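RagB/SusD domain protein (PDB 5J90) binds chitin as a SusD homologue and probably helps capture chitin chains at the outer surface of Flavobacterium johnsoniae for use by the cell. Local coordinates at residues E46-Q50 against P254-I258; L118-L122 against W199-A203; F287-F293 against D314-A320. One frame throughout, in Å; residues are numbered along the deposited sequence.

How the contacts relate
Contacts 1 and 3 lie on the same side of the chain's centre and touch. Ile-255 CG2 of contact 1 packs on Ile-318 CG1 of contact 3 at 4.0 Å, and their centres are about 17 Å apart. Contact 2 sits apart, between the longer helices 113-134 and 196-213. Its centre is about 26 Å from that of contact 1 and, across the chain's centre, about 36 Å from that of contact 3. In sequence, both segments of contact 2 fall between 46-50 and 254-258, while contact 3 follows. Contacts 1 and 2 are helix packing with no hydrogen bond between segments; contact 3 pairs two loop segments through hydrogen bonds and waters. None can be tied to the chitin-binding site.

Contact 1. Residues E46-Q50 against P254-I258; sequences EWVYQ and PIATI
Two short helices of the SusD-like fold, 46-54 and 255-261, meet near their first turns, with Tyr-49 packed on Pro-254, Ile-255 and Ile-258. The closest approach is Tyr-49 CB to Pro-254 CG, 3.5 Å. With CG anti to the backbone N (chi1 177°), the tyrosine passes the proline at about a right angle and runs on to Ile-255. Its CE2 lies 3.6 Å from Ile-255 CG1. Ile-258 comes from another direction: its CD1 lies in the ring plane, at the edge, 3.7 Å from Tyr-49 CD2. The same methyl is 3.7 Å from Glu-46 O and 3.8 Å from Gln-50 CB, and fits between these residues on one turn of the helix. Glu-46 bends at chi2 (91°), and its CG passes across Thr-257 at about a right angle, 3.8 Å from Thr-257 CB.

The polar ends of Tyr-49 and Gln-50 look beyond the contact. Tyr-49 OH is hydrogen-bonded to Asp-58, and Gln-50 NE2 to Asp-264. Cut back to an alanine, the Tyr-49 position would probably lose its packing on Pro-254 and Ile-255 and leave Asp-58 without its hydroxyl partner. No hydrogen bond joins the two segments. Their cohesion therefore rests on apolar fit, and the buried polar ends are satisfied by other parts of the chain.

Contact 2. Residues L118-L122 against W199-A203; sequences LSLIL and WVRFA
Leu-118, Ile-121 and Leu-122 pack against Trp-199, Phe-202 and Ala-203 where two long helices meet, 113-134 and 196-213. They belong to the helical part of the SusD-like fold, a family grouped with the TPR clan. The axes of the short segments cross at 37° with a closest approach of 10.6 Å, and the helices run in broadly the same direction. This wide spacing is filled by large side chains.

The indole of Trp-199 is the main bump on its helix. Its CG is anti to the carbonyl carbon (chi1 -85°), and the ring projects to the other helix, against Leu-118, Ile-121 and Leu-122. Leu-118 lays one methyl on the indole face in a CH-pi contact: CD2 is 3.7 Å from the centroid of the five-membered ring of Trp-199. Leu-122 meets the far end of the indole obliquely, its CG 3.9 Å from Trp-199 CH2.

Ile-121 is the bump from the other side. It enters a hollow formed by Trp-199, Phe-202 and Ala-203, and its two branches divide the work. CG2 lies at the edge of the indole and also touches the phenyl ring, 3.6 Å from Phe-202 CD2. CD1 turns to the small residue, 3.9 Å from Ala-203 CB. Helix 154-177 adds Ala-168 against Ile-121 and Leu-172 against Leu-118, while Phe-37 of helix 33-37 touches both Leu-122 and Trp-199. The polar edge of the indole is satisfied outside the two segments: Trp-199 NE1 is hydrogen-bonded to Asp-188 OD2.

Contact 3. Residues F287-F293 against D314-A320; sequences FDTSKQF and DFSGIGA
Phe-293 and Phe-315 form a T-shaped pair, with the edge of Phe-293 directed at one face of Phe-315. Their centroids are 5.4 Å apart, the planes at 89°. Phe-293 CE2 makes the touch, 3.7 Å from Phe-315 CE1 and above that ring's rim. Gln-292 CG lies over one face of Phe-293, toward its rim. The amide of Gln-292 lies alongside Phe-315, steeply turned to it, and its OE1 takes a hydrogen bond from a water that also accepts from Asp-314 N. The Phe-287 ring receives Gly-317 O and Ile-318 CD1 at its edge.

Between these rings the long loop region from helix 283-286 to strand 326-328 folds back on itself, its two segments antiparallel, with one beta bridge between Phe-287 and Ile-318. Asp-288 N donates to Gly-317 O at 2.9 Å from above the carbonyl plane, and Ser-316 OG donates to Asp-288 O at 2.8 Å within the plane. Ser-290 forms an ST motif. Its OG, anti to the backbone N (chi1 171°), accepts from Phe-293 N and donates to Asp-314 O at 2.7 Å, on a lone pair. Asp-314 O also accepts from Gln-292 N at 3.1 Å, so two donors grip this one oxygen.

Waters extend the pairing: one joins Thr-289 O to Gly-317 N, another Lys-291 N to Phe-315 O. The Asp-288 carboxylate lies over Gly-319, and its OD1 forms a salt bridge with Arg-323.

Contact 1. Residues E46-Q50 against P254-I258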
# COMPACT_ATOMS: atom_id res chain seq x y z
N GLU A 46 35.96 2.96 -5.66
CA GLU A 46 35.36 2.72 -4.36
C GLU A 46 34.41 3.84 -3.94
O GLU A 46 33.40 3.58 -3.26
CB GLU A 46 36.43 2.50 -3.29
CG GLU A 46 37.41 1.37 -3.60
CD GLU A 46 38.65 1.83 -4.36
OE1 GLU A 46 38.61 2.90 -4.99
OE2 GLU A 46 39.67 1.10 -4.31
N TRP A 47 34.72 5.07 -4.34
CA TRP A 47 33.87 6.20 -3.97
C TRP A 47 32.49 6.09 -4.62
O TRP A 47 31.51 6.59 -4.07
CB TRP A 47 34.54 7.56 -4.27
CG TRP A 47 34.78 7.89 -5.72
CD1 TRP A 47 35.93 7.69 -6.43
CD2 TRP A 47 33.86 8.51 -6.62
NE1 TRP A 47 35.77 8.13 -7.72
CE2 TRP A 47 34.51 8.64 -7.86
CE3 TRP A 47 32.54 8.96 -6.49
CZ2 TRP A 47 33.88 9.21 -8.98
CZ3 TRP A 47 31.92 9.52 -7.60
CH2 TRP A 47 32.59 9.64 -8.83
N VAL A 48 32.41 5.43 -5.77
CA VAL A 48 31.11 5.20 -6.39
C VAL A 48 30.30 4.17 -5.60
O VAL A 48 29.11 4.38 -5.37
CB VAL A 48 31.20 4.83 -7.89
CG1 VAL A 48 29.81 4.48 -8.43
CG2 VAL A 48 31.80 5.99 -8.69
N TYR A 49 30.92 3.06 -5.18
CA TYR A 49 30.19 2.11 -4.33
C TYR A 49 29.65 2.81 -3.08
O TYR A 49 28.51 2.56 -2.65
CB TYR A 49 31.04 0.89 -3.92
CG TYR A 49 30.23 0.03 -2.97
CD1 TYR A 49 29.34 -0.91 -3.46
CD2 TYR A 49 30.28 0.22 -1.60
CE1 TYR A 49 28.54 -1.66 -2.61
CE2 TYR A 49 29.48 -0.51 -0.74
CZ TYR A 49 28.61 -1.46 -1.26
OH TYR A 49 27.81 -2.18 -0.40
N GLN A 50 30.46 3.67 -2.48
CA GLN A 50 30.06 4.36 -1.27
C GLN A 50 28.73 5.10 -1.50
O GLN A 50 27.89 5.14 -0.60
CB GLN A 50 31.15 5.34 -0.83
CG GLN A 50 30.91 5.95 0.53
CD GLN A 50 32.00 6.90 0.95
OE1 GLN A 50 32.59 7.59 0.11
NE2 GLN A 50 32.28 6.95 2.24
N PRO A 254 34.95 -3.07 -2.47
CA PRO A 254 35.28 -1.66 -2.19
C PRO A 254 35.08 -1.26 -0.73
O PRO A 254 35.64 -0.26 -0.28
CB PRO A 254 34.31 -0.88 -3.11
CG PRO A 254 33.23 -1.85 -3.45
CD PRO A 254 33.90 -3.21 -3.49
N ILE A 255 34.30 -2.04 0.01
CA ILE A 255 34.10 -1.76 1.42
C ILE A 255 35.42 -1.82 2.20
O ILE A 255 35.58 -1.12 3.20
CB ILE A 255 33.03 -2.68 2.04
CG1 ILE A 255 31.67 -2.46 1.35
CG2 ILE A 255 32.89 -2.42 3.53
CD1 ILE A 255 30.64 -3.51 1.70
N ALA A 256 36.35 -2.66 1.76
CA ALA A 256 37.64 -2.76 2.44
C ALA A 256 38.34 -1.40 2.50
O ALA A 256 38.90 -1.02 3.53
CB ALA A 256 38.52 -3.80 1.76
N THR A 257 38.28 -0.66 1.39
CA THR A 257 38.87 0.68 1.32
C THR A 257 38.06 1.69 2.13
O THR A 257 38.62 2.45 2.92
CB THR A 257 38.97 1.14 -0.14
OG1 THR A 257 39.88 0.28 -0.84
CG2 THR A 257 39.46 2.58 -0.23
N ILE A 258 36.75 1.73 1.91
CA ILE A 258 35.87 2.65 2.62
C ILE A 258 36.03 2.51 4.12
O ILE A 258 36.07 3.51 4.86
CB ILE A 258 34.40 2.43 2.21
CG1 ILE A 258 34.26 2.66 0.70
CG2 ILE A 258 33.48 3.34 2.99
CD1 ILE A 258 32.93 2.15 0.14

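Contact 2. Residues L118-L122 against W199-A203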
# COMPACT_ATOMS: atom_id res chain seq x y z
N LEU A 118 21.47 -15.99 -20.25
CA LEU A 118 22.37 -15.58 -19.18
C LEU A 118 22.23 -14.08 -18.92
O LEU A 118 22.26 -13.64 -17.76
CB LEU A 118 23.82 -15.97 -19.50
CG LEU A 118 24.02 -17.49 -19.46
CD1 LEU A 118 25.27 -17.90 -20.24
CD2 LEU A 118 24.10 -18.00 -18.03
N SER A 119 22.07 -13.30 -19.98
CA SER A 119 21.91 -11.85 -19.82
C SER A 119 20.63 -11.53 -19.05
O SER A 119 20.62 -10.58 -18.26
CB SER A 119 21.93 -11.10 -21.17
OG SER A 119 20.72 -11.23 -21.88
N LEU A 120 19.57 -12.32 -19.25
CA LEU A 120 18.31 -12.10 -18.54
C LEU A 120 18.46 -12.35 -17.04
O LEU A 120 17.92 -11.60 -16.21
CB LEU A 120 17.20 -12.98 -19.11
CG LEU A 120 16.68 -12.59 -20.49
CD1 LEU A 120 15.66 -13.61 -20.97
CD2 LEU A 120 16.08 -11.18 -20.47
N ILE A 121 19.18 -13.40 -16.67
CA ILE A 121 19.40 -13.69 -15.26
C ILE A 121 20.18 -12.57 -14.59
O ILE A 121 19.81 -12.09 -13.51
CB ILE A 121 20.10 -15.05 -15.06
CG1 ILE A 121 19.24 -16.17 -15.68
CG2 ILE A 121 20.35 -15.32 -13.58
CD1 ILE A 121 19.96 -17.53 -15.72
N LEU A 122 21.26 -12.13 -15.23
CA LEU A 122 22.03 -11.00 -14.70
C LEU A 122 21.22 -9.71 -14.66
O LEU A 122 21.35 -8.92 -13.73
CB LEU A 122 23.29 -10.80 -15.54
CG LEU A 122 24.48 -11.65 -15.12
CD1 LEU A 122 25.58 -11.52 -16.17
CD2 LEU A 122 24.97 -11.21 -13.75
N TRP A 199 23.78 -21.73 -13.05
CA TRP A 199 23.07 -20.52 -13.41
C TRP A 199 21.55 -20.71 -13.29
O TRP A 199 20.84 -19.80 -12.83
CB TRP A 199 23.48 -20.06 -14.81
CG TRP A 199 24.74 -19.23 -14.77
CD1 TRP A 199 26.03 -19.67 -14.92
CD2 TRP A 199 24.82 -17.82 -14.56
NE1 TRP A 199 26.90 -18.61 -14.82
CE2 TRP A 199 26.18 -17.47 -14.59
CE3 TRP A 199 23.86 -16.82 -14.34
CZ2 TRP A 199 26.62 -16.15 -14.41
CZ3 TRP A 199 24.30 -15.52 -14.17
CH2 TRP A 199 25.66 -15.20 -14.21
N VAL A 200 21.04 -21.87 -13.66
CA VAL A 200 19.61 -22.13 -13.53
C VAL A 200 19.22 -22.21 -12.05
O VAL A 200 18.20 -21.65 -11.64
CB VAL A 200 19.17 -23.41 -14.28
CG1 VAL A 200 17.72 -23.77 -13.94
CG2 VAL A 200 19.35 -23.24 -15.78
N ARG A 201 20.05 -22.86 -11.25
CA ARG A 201 19.78 -22.98 -9.82
C ARG A 201 19.78 -21.59 -9.17
O ARG A 201 18.96 -21.32 -8.27
CB ARG A 201 20.81 -23.93 -9.18
CG ARG A 201 20.52 -24.29 -7.73
CD ARG A 201 21.38 -25.48 -7.27
NE ARG A 201 21.03 -26.72 -7.96
CZ ARG A 201 21.82 -27.37 -8.81
NH1 ARG A 201 23.04 -26.90 -9.10
NH2 ARG A 201 21.41 -28.50 -9.36
N PHE A 202 20.67 -20.71 -9.62
CA PHE A 202 20.66 -19.33 -9.15
C PHE A 202 19.36 -18.65 -9.58
O PHE A 202 18.68 -18.03 -8.75
CB PHE A 202 21.89 -18.56 -9.66
CG PHE A 202 21.79 -17.06 -9.45
CD1 PHE A 202 21.47 -16.53 -8.20
CD2 PHE A 202 22.03 -16.19 -10.50
CE1 PHE A 202 21.37 -15.16 -8.01
CE2 PHE A 202 21.93 -14.81 -10.31
CZ PHE A 202 21.61 -14.30 -9.07
N ALA A 203 18.99 -18.77 -10.85
CA ALA A 203 17.75 -18.17 -11.33
C ALA A 203 16.54 -18.64 -10.51
O ALA A 203 15.67 -17.83 -10.18
CB ALA A 203 17.53 -18.46 -12.81

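Contact 3. Residues F287-F293 against D314-A320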
# COMPACT_ATOMS: atom_id res chain seq x y z
N PHE A 287 33.74 -8.36 11.46
CA PHE A 287 34.25 -7.10 12.00
C PHE A 287 35.64 -7.26 12.60
O PHE A 287 36.04 -8.36 12.95
CB PHE A 287 33.29 -6.56 13.05
CG PHE A 287 31.88 -6.42 12.54
CD1 PHE A 287 31.58 -5.43 11.62
CD2 PHE A 287 30.88 -7.27 12.95
CE1 PHE A 287 30.30 -5.28 11.12
CE2 PHE A 287 29.58 -7.15 12.45
CZ PHE A 287 29.30 -6.15 11.54
N ASP A 288 36.37 -6.15 12.68
CA ASP A 288 37.65 -6.12 13.38
C ASP A 288 37.44 -5.58 14.78
O ASP A 288 36.56 -4.76 15.02
CB ASP A 288 38.65 -5.22 12.65
CG ASP A 288 39.08 -5.77 11.30
OD1 ASP A 288 39.08 -7.01 11.11
OD2 ASP A 288 39.43 -4.96 10.42
N THR A 289 38.27 -6.01 15.73
CA THR A 289 38.22 -5.40 17.05
C THR A 289 38.60 -3.92 16.98
O THR A 289 39.37 -3.50 16.11
CB THR A 289 39.11 -6.14 18.07
OG1 THR A 289 40.46 -6.21 17.58
CG2 THR A 289 38.59 -7.55 18.30
N SER A 290 38.03 -3.15 17.89
CA SER A 290 38.15 -1.69 17.91
C SER A 290 39.55 -1.21 18.27
O SER A 290 40.21 -1.79 19.13
CB SER A 290 37.14 -1.13 18.91
OG SER A 290 37.32 0.26 19.13
N LYS A 291 40.00 -0.14 17.62
CA LYS A 291 41.28 0.49 17.98
C LYS A 291 41.14 1.24 19.30
O LYS A 291 42.04 1.22 20.14
CB LYS A 291 41.73 1.45 16.87
CG LYS A 291 43.02 2.22 17.17
CD LYS A 291 43.33 3.18 16.03
CE LYS A 291 44.65 3.91 16.22
NZ LYS A 291 45.80 2.97 16.17
N GLN A 292 40.00 1.91 19.48
CA GLN A 292 39.74 2.71 20.68
C GLN A 292 39.50 1.84 21.91
O GLN A 292 39.90 2.20 23.02
CB GLN A 292 38.52 3.61 20.45
CG GLN A 292 38.22 4.56 21.61
CD GLN A 292 37.06 5.49 21.30
OE1 GLN A 292 36.66 5.64 20.14
NE2 GLN A 292 36.50 6.10 22.34
N PHE A 293 38.85 0.71 21.69
CA PHE A 293 38.52 -0.23 22.75
C PHE A 293 39.16 -1.57 22.43
O PHE A 293 38.50 -2.47 21.91
CB PHE A 293 37.00 -0.37 22.86
CG PHE A 293 36.27 0.93 23.06
CD1 PHE A 293 36.24 1.54 24.30
CD2 PHE A 293 35.63 1.56 22.00
CE1 PHE A 293 35.58 2.74 24.49
CE2 PHE A 293 34.96 2.76 22.18
CZ PHE A 293 34.94 3.35 23.42
N ASP A 314 37.31 5.25 15.48
CA ASP A 314 38.11 4.16 16.01
C ASP A 314 37.29 3.07 16.67
O ASP A 314 37.82 2.20 17.36
CB ASP A 314 39.21 4.70 16.95
CG ASP A 314 40.33 5.39 16.20
OD1 ASP A 314 40.56 5.05 15.02
OD2 ASP A 314 40.97 6.29 16.79
N PHE A 315 35.97 3.08 16.43
CA PHE A 315 35.13 1.92 16.74
C PHE A 315 35.48 0.78 15.76
O PHE A 315 36.36 0.94 14.91
CB PHE A 315 33.65 2.30 16.64
CG PHE A 315 33.11 3.01 17.87
CD1 PHE A 315 33.76 4.12 18.40
CD2 PHE A 315 31.94 2.58 18.47
CE1 PHE A 315 33.26 4.77 19.52
CE2 PHE A 315 31.43 3.22 19.60
CZ PHE A 315 32.10 4.32 20.12
N SER A 316 34.79 -0.35 15.86
CA SER A 316 35.15 -1.51 15.03
C SER A 316 35.00 -1.29 13.53
O SER A 316 33.98 -0.77 13.06
CB SER A 316 34.34 -2.75 15.44
OG SER A 316 34.81 -3.31 16.66
N GLY A 317 36.00 -1.71 12.77
CA GLY A 317 35.93 -1.64 11.32
C GLY A 317 35.26 -2.87 10.74
O GLY A 317 35.01 -3.86 11.44
N ILE A 318 34.96 -2.82 9.44
CA ILE A 318 34.45 -3.98 8.73
C ILE A 318 35.61 -4.95 8.55
O ILE A 318 36.74 -4.54 8.26
CB ILE A 318 33.83 -3.59 7.37
CG1 ILE A 318 32.88 -2.39 7.52
CG2 ILE A 318 33.14 -4.79 6.74
CD1 ILE A 318 31.79 -2.59 8.57
N GLY A 319 35.34 -6.24 8.73
CA GLY A 319 36.40 -7.22 8.87
C GLY A 319 36.81 -7.98 7.62
O GLY A 319 36.59 -7.54 6.48
N ALA A 320 37.41 -9.15 7.85
CA ALA A 320 38.03 -9.93 6.79
C ALA A 320 37.09 -10.32 5.64
O ALA A 320 37.56 -10.57 4.53
CB ALA A 320 38.71 -11.17 7.37
O HOH W 1 37.91 -9.53 10.78
O HOH W 2 38.75 -1.93 13.83
O HOH W 3 39.11 0.57 14.82
O HOH W 4 36.72 6.77 17.67